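Manganese-dependent inorganic pyrophosphatase (Methanocaldococcus jannaschii, PDB 2EB0) catalyses the hydrolysis of diphosphate to two phosphates as a manganese-dependent, family II inorganic pyrophosphatase. Local coordinates at residues E197-N200 and M201-N205; F179-E182 and I183-K187. One frame throughout, in Å; residues are numbered along the deposited sequence.

Contact 1. Residues E197-N200 and M201-N205; sequences EIIN and MDFKN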
loop_
_atom_site.group_PDB
_atom_site.type_symbol
_atom_site.label_atom_id
_atom_site.label_comp_id
_atom_site.label_asym_id
_atom_site.label_seq_id
_atom_site.Cartn_x
_atom_site.Cartn_y
_atom_site.Cartn_z
ATOM N N GLU B 197 -0.421 -32.188 -8.673
ATOM C CA GLU B 197 -1.177 -31.601 -7.563
ATOM C C GLU B 197 -0.281 -30.807 -6.609
ATOM O O GLU B 197 -0.656 -29.740 -6.113
ATOM C CB GLU B 197 -1.903 -32.701 -6.790
ATOM C CG GLU B 197 -2.913 -33.479 -7.622
ATOM C CD GLU B 197 -3.449 -34.698 -6.890
ATOM O OE1 GLU B 197 -2.671 -35.649 -6.650
ATOM O OE2 GLU B 197 -4.647 -34.703 -6.549
ATOM N N ILE B 198 0.907 -31.337 -6.356
ATOM C CA ILE B 198 1.873 -30.687 -5.479
ATOM C C ILE B 198 2.314 -29.352 -6.064
ATOM O O ILE B 198 2.525 -28.380 -5.342
ATOM C CB ILE B 198 3.108 -31.582 -5.288
ATOM C CG1 ILE B 198 2.705 -32.843 -4.519
ATOM C CG2 ILE B 198 4.199 -30.819 -4.562
ATOM C CD1 ILE B 198 3.791 -33.855 -4.409
ATOM N N ILE B 199 2.440 -29.309 -7.381
ATOM C CA ILE B 199 2.863 -28.104 -8.062
ATOM C C ILE B 199 1.821 -26.996 -8.013
ATOM O O ILE B 199 2.139 -25.848 -7.716
ATOM C CB ILE B 199 3.207 -28.412 -9.532
ATOM C CG1 ILE B 199 4.597 -29.040 -9.601
ATOM C CG2 ILE B 199 3.128 -27.144 -10.377
ATOM C CD1 ILE B 199 4.970 -29.540 -10.969
ATOM N N ASN B 200 0.574 -27.344 -8.288
ATOM C CA ASN B 200 -0.488 -26.352 -8.309
ATOM C C ASN B 200 -1.084 -25.984 -6.960
ATOM O O ASN B 200 -1.714 -24.936 -6.825
ATOM C CB ASN B 200 -1.608 -26.817 -9.245
ATOM C CG ASN B 200 -1.151 -26.927 -10.687
ATOM O OD1 ASN B 200 -0.438 -26.058 -11.194
ATOM N ND2 ASN B 200 -1.576 -27.987 -11.361
ATOM N N MET B 201 -0.885 -26.833 -5.960
ATOM C CA MET B 201 -1.450 -26.576 -4.645
ATOM C C MET B 201 -1.135 -25.191 -4.088
ATOM O O MET B 201 -2.013 -24.526 -3.549
ATOM C CB MET B 201 -0.981 -27.641 -3.651
ATOM C CG MET B 201 -1.795 -27.675 -2.366
ATOM S SD MET B 201 -3.550 -28.051 -2.663
ATOM C CE MET B 201 -3.463 -29.821 -2.890
ATOM N N ASP B 202 0.110 -24.750 -4.222
ATOM C CA ASP B 202 0.488 -23.449 -3.677
ATOM C C ASP B 202 1.457 -22.692 -4.574
ATOM O O ASP B 202 2.504 -22.234 -4.130
ATOM C CB ASP B 202 1.089 -23.646 -2.278
ATOM C CG ASP B 202 1.459 -22.341 -1.606
ATOM O OD1 ASP B 202 0.677 -21.374 -1.700
ATOM O OD2 ASP B 202 2.530 -22.287 -0.968
ATOM N N PHE B 203 1.086 -22.548 -5.839
ATOM C CA PHE B 203 1.921 -21.857 -6.806
ATOM C C PHE B 203 1.487 -20.402 -6.942
ATOM O O PHE B 203 0.311 -20.118 -7.175
ATOM C CB PHE B 203 1.813 -22.549 -8.166
ATOM C CG PHE B 203 2.980 -22.302 -9.062
ATOM C CD1 PHE B 203 4.033 -23.209 -9.112
ATOM C CD2 PHE B 203 3.042 -21.155 -9.844
ATOM C CE1 PHE B 203 5.139 -22.974 -9.929
ATOM C CE2 PHE B 203 4.147 -20.910 -10.666
ATOM C CZ PHE B 203 5.198 -21.822 -10.707
ATOM N N LYS B 204 2.438 -19.485 -6.798
ATOM C CA LYS B 204 2.154 -18.059 -6.915
ATOM C C LYS B 204 2.871 -17.485 -8.130
ATOM O O LYS B 204 4.018 -17.834 -8.405
ATOM C CB LYS B 204 2.619 -17.318 -5.657
ATOM C CG LYS B 204 1.719 -17.483 -4.459
ATOM C CD LYS B 204 0.958 -16.194 -4.176
ATOM C CE LYS B 204 -0.014 -16.354 -3.011
ATOM N NZ LYS B 204 0.678 -16.737 -1.752
ATOM N N ASN B 205 2.188 -16.613 -8.858
ATOM C CA ASN B 205 2.770 -15.982 -10.036
ATOM C C ASN B 205 3.064 -14.524 -9.742
ATOM O O ASN B 205 2.313 -13.883 -9.012
ATOM C CB ASN B 205 1.810 -16.096 -11.216
ATOM C CG ASN B 205 1.639 -17.519 -11.673
ATOM O OD1 ASN B 205 2.616 -18.251 -11.820
ATOM N ND2 ASN B 205 0.398 -17.926 -11.908
#
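F203 follows just beyond the last turn of helix 195-201 and meets I199 through both backbone and side chain. The carbonyl O of I199 lies 3.3 Å from CB of F203 and 3.5 Å from its CD1, so the oxygen approaches the ring at its edge, near the ring plane, rather than over a face. CG2 of I199 adds a looser apolar touch, 4.2 Å from CD1 of F203. The ring reaches this place because CG stands anti to its backbone N (chi1 -157°). Farther round the edge, OD1 of N205 lies in the ring plane, 3.3 Å from CE2 of F203; the same OD1 is hydrogen-bonded to Y246. K240 makes a cation-pi contact with the ring.

One backbone bond carries the helix across the junction: N of M201 donates to O of E197 over 2.9 Å, at a rather bent N-H...O angle of 137°. CB of M201 packs against the same E197 oxygen, at 3.3 Å, and its flexible thioether, bent at both outer torsions, touches L193 and N36. I198 and I199, branched and apolar, face inward onto helix 230-243, where both touch I233, whereas E197 and N200 suit the partly exposed side; the carboxylate of E197 takes the backbone N of K194.

Farther out, D202, in the link between helix 195-201 and strand 204-208, forms a salt bridge with R293, and its side chain lies about 6 Å from a bound manganese ion and about 5 Å from the side chains of H7 and D11, which both bind manganese in this structure. The carbonyl of F203 accepts from N9, and K204 pairs through its backbone with I215. The whole is a short helix-to-strand connection that leads into strand 204-208, at the edge of the mixed DHHA2 sheet, bordering the dimetal site.

Contact 2. Residues F179-E182 and I183-K187; sequences FGME and ILKAK
I183 lays its CD1 methyl over one face of the F179 ring, 4.0 Å from the ring centroid and 23° off the normal, a CH-pi contact offset toward the rim at CZ. The ring comes under the methyl because F179 holds CG anti to its backbone N (chi1 174°). F41 and I145, from two neighbouring helices, also touch this ring, and K45 makes a cation-pi contact with it. With an alanine here the I183 methyl would probably lose its aromatic partner and a gap is likely to open toward F41 and I145.

Beneath the side chains runs the regular i to i+4 ladder. N of I183 donates to O of F179 over 3.1 Å, and N of L184 to O of G180 over 2.8 Å; that oxygen also lies 3.3 Å from CG of L184.

On the exposed side, long flexible residues are at home. The extended K185 crosses M181, CE of K185 lying 4.0 Å from CG of M181. NZ of K185 donates to a water at 2.8 Å, which in turn may give a weak bond to OE2 of E182, a loose water-mediated link between side chains whose charged atoms do not touch. Farther along, K187 forms a salt bridge with E38. This is an amphipathic helix, its apolar side seated on helices 37-45 and 134-148 of the DHH part.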
loop_
_atom_site.group_PDB
_atom_site.type_symbol
_atom_site.label_atom_id
_atom_site.label_comp_id
_atom_site.label_asym_id
_atom_site.label_seq_id
_atom_site.Cartn_x
_atom_site.Cartn_y
_atom_site.Cartn_z
ATOM N N PHE B 179 -2.668 -28.575 18.429
ATOM C CA PHE B 179 -3.495 -28.250 17.275
ATOM C C PHE B 179 -2.578 -27.933 16.096
ATOM O O PHE B 179 -2.826 -28.366 14.973
ATOM C CB PHE B 179 -4.396 -27.056 17.588
ATOM C CG PHE B 179 -5.189 -26.571 16.409
ATOM C CD1 PHE B 179 -5.704 -27.470 15.477
ATOM C CD2 PHE B 179 -5.437 -25.213 16.237
ATOM C CE1 PHE B 179 -6.459 -27.020 14.383
ATOM C CE2 PHE B 179 -6.191 -24.751 15.149
ATOM C CZ PHE B 179 -6.702 -25.658 14.221
ATOM N N GLY B 180 -1.506 -27.193 16.374
ATOM C CA GLY B 180 -0.546 -26.831 15.347
ATOM C C GLY B 180 0.121 -28.041 14.716
ATOM O O GLY B 180 0.367 -28.063 13.508
ATOM N N MET B 181 0.419 -29.054 15.522
ATOM C CA MET B 181 1.057 -30.243 14.980
ATOM C C MET B 181 0.143 -30.841 13.909
ATOM O O MET B 181 0.608 -31.290 12.858
ATOM C CB MET B 181 1.325 -31.269 16.084
ATOM C CG MET B 181 1.986 -32.553 15.570
ATOM S SD MET B 181 3.423 -32.223 14.500
ATOM C CE MET B 181 4.703 -31.863 15.736
ATOM N N GLU B 182 -1.161 -30.824 14.185
ATOM C CA GLU B 182 -2.162 -31.340 13.259
ATOM C C GLU B 182 -2.102 -30.558 11.948
ATOM O O GLU B 182 -2.068 -31.132 10.858
ATOM C CB GLU B 182 -3.551 -31.217 13.887
ATOM C CG GLU B 182 -4.295 -32.527 13.936
ATOM C CD GLU B 182 -3.431 -33.644 14.476
ATOM O OE1 GLU B 182 -3.146 -33.640 15.691
ATOM O OE2 GLU B 182 -3.020 -34.517 13.683
ATOM N N ILE B 183 -2.080 -29.238 12.063
ATOM C CA ILE B 183 -1.996 -28.396 10.888
ATOM C C ILE B 183 -0.717 -28.717 10.116
ATOM O O ILE B 183 -0.735 -28.809 8.886
ATOM C CB ILE B 183 -2.055 -26.900 11.288
ATOM C CG1 ILE B 183 -3.474 -26.568 11.770
ATOM C CG2 ILE B 183 -1.638 -26.019 10.120
ATOM C CD1 ILE B 183 -3.686 -25.143 12.219
ATOM N N LEU B 184 0.388 -28.919 10.829
ATOM C CA LEU B 184 1.652 -29.243 10.162
ATOM C C LEU B 184 1.556 -30.589 9.457
ATOM O O LEU B 184 2.151 -30.784 8.398
ATOM C CB LEU B 184 2.819 -29.267 11.160
ATOM C CG LEU B 184 3.192 -27.958 11.860
ATOM C CD1 LEU B 184 4.502 -28.150 12.613
ATOM C CD2 LEU B 184 3.341 -26.841 10.840
ATOM N N LYS B 185 0.809 -31.523 10.039
ATOM C CA LYS B 185 0.652 -32.829 9.408
ATOM C C LYS B 185 -0.268 -32.691 8.194
ATOM O O LYS B 185 -0.203 -33.485 7.253
ATOM C CB LYS B 185 0.089 -33.843 10.407
ATOM C CG LYS B 185 1.093 -34.232 11.491
ATOM C CD LYS B 185 0.607 -35.420 12.304
ATOM C CE LYS B 185 1.661 -35.868 13.305
ATOM N NZ LYS B 185 1.315 -37.168 13.954
ATOM N N ALA B 186 -1.106 -31.658 8.216
ATOM C CA ALA B 186 -2.029 -31.395 7.114
ATOM C C ALA B 186 -1.271 -30.859 5.899
ATOM O O ALA B 186 -1.569 -31.224 4.763
ATOM C CB ALA B 186 -3.105 -30.400 7.552
ATOM N N LYS B 187 -0.292 -29.990 6.132
ATOM C CA LYS B 187 0.495 -29.456 5.026
ATOM C C LYS B 187 1.278 -30.606 4.404
ATOM O O LYS B 187 1.395 -30.715 3.190
ATOM C CB LYS B 187 1.474 -28.393 5.522
ATOM C CG LYS B 187 0.824 -27.110 6.016
ATOM C CD LYS B 187 1.875 -26.069 6.376
ATOM C CE LYS B 187 1.268 -24.672 6.503
ATOM N NZ LYS B 187 0.289 -24.565 7.611
HETATM O O HOH W 1 -0.571 -35.934 15.586
#

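Overall arrangement
From the N terminus, the chain first completes the parallel sheet and helices of the DHH part and only then reaches contact 2, within helix 176-188. A short connection leads on to helix 195-201, whose end forms contact 1. Both are local, between adjoining segments, so neither closes a long loop, and they stand in series without nesting or crossing. Their centres are 19 Å apart, their nearest atoms about 7 Å, and they do not touch. Contact 2 sits against helices 37-45 and 134-148, whereas contact 1 feeds the mixed sheet, consistent with the two-domain plan of family II pyrophosphatases, in which the active site lies between the domains.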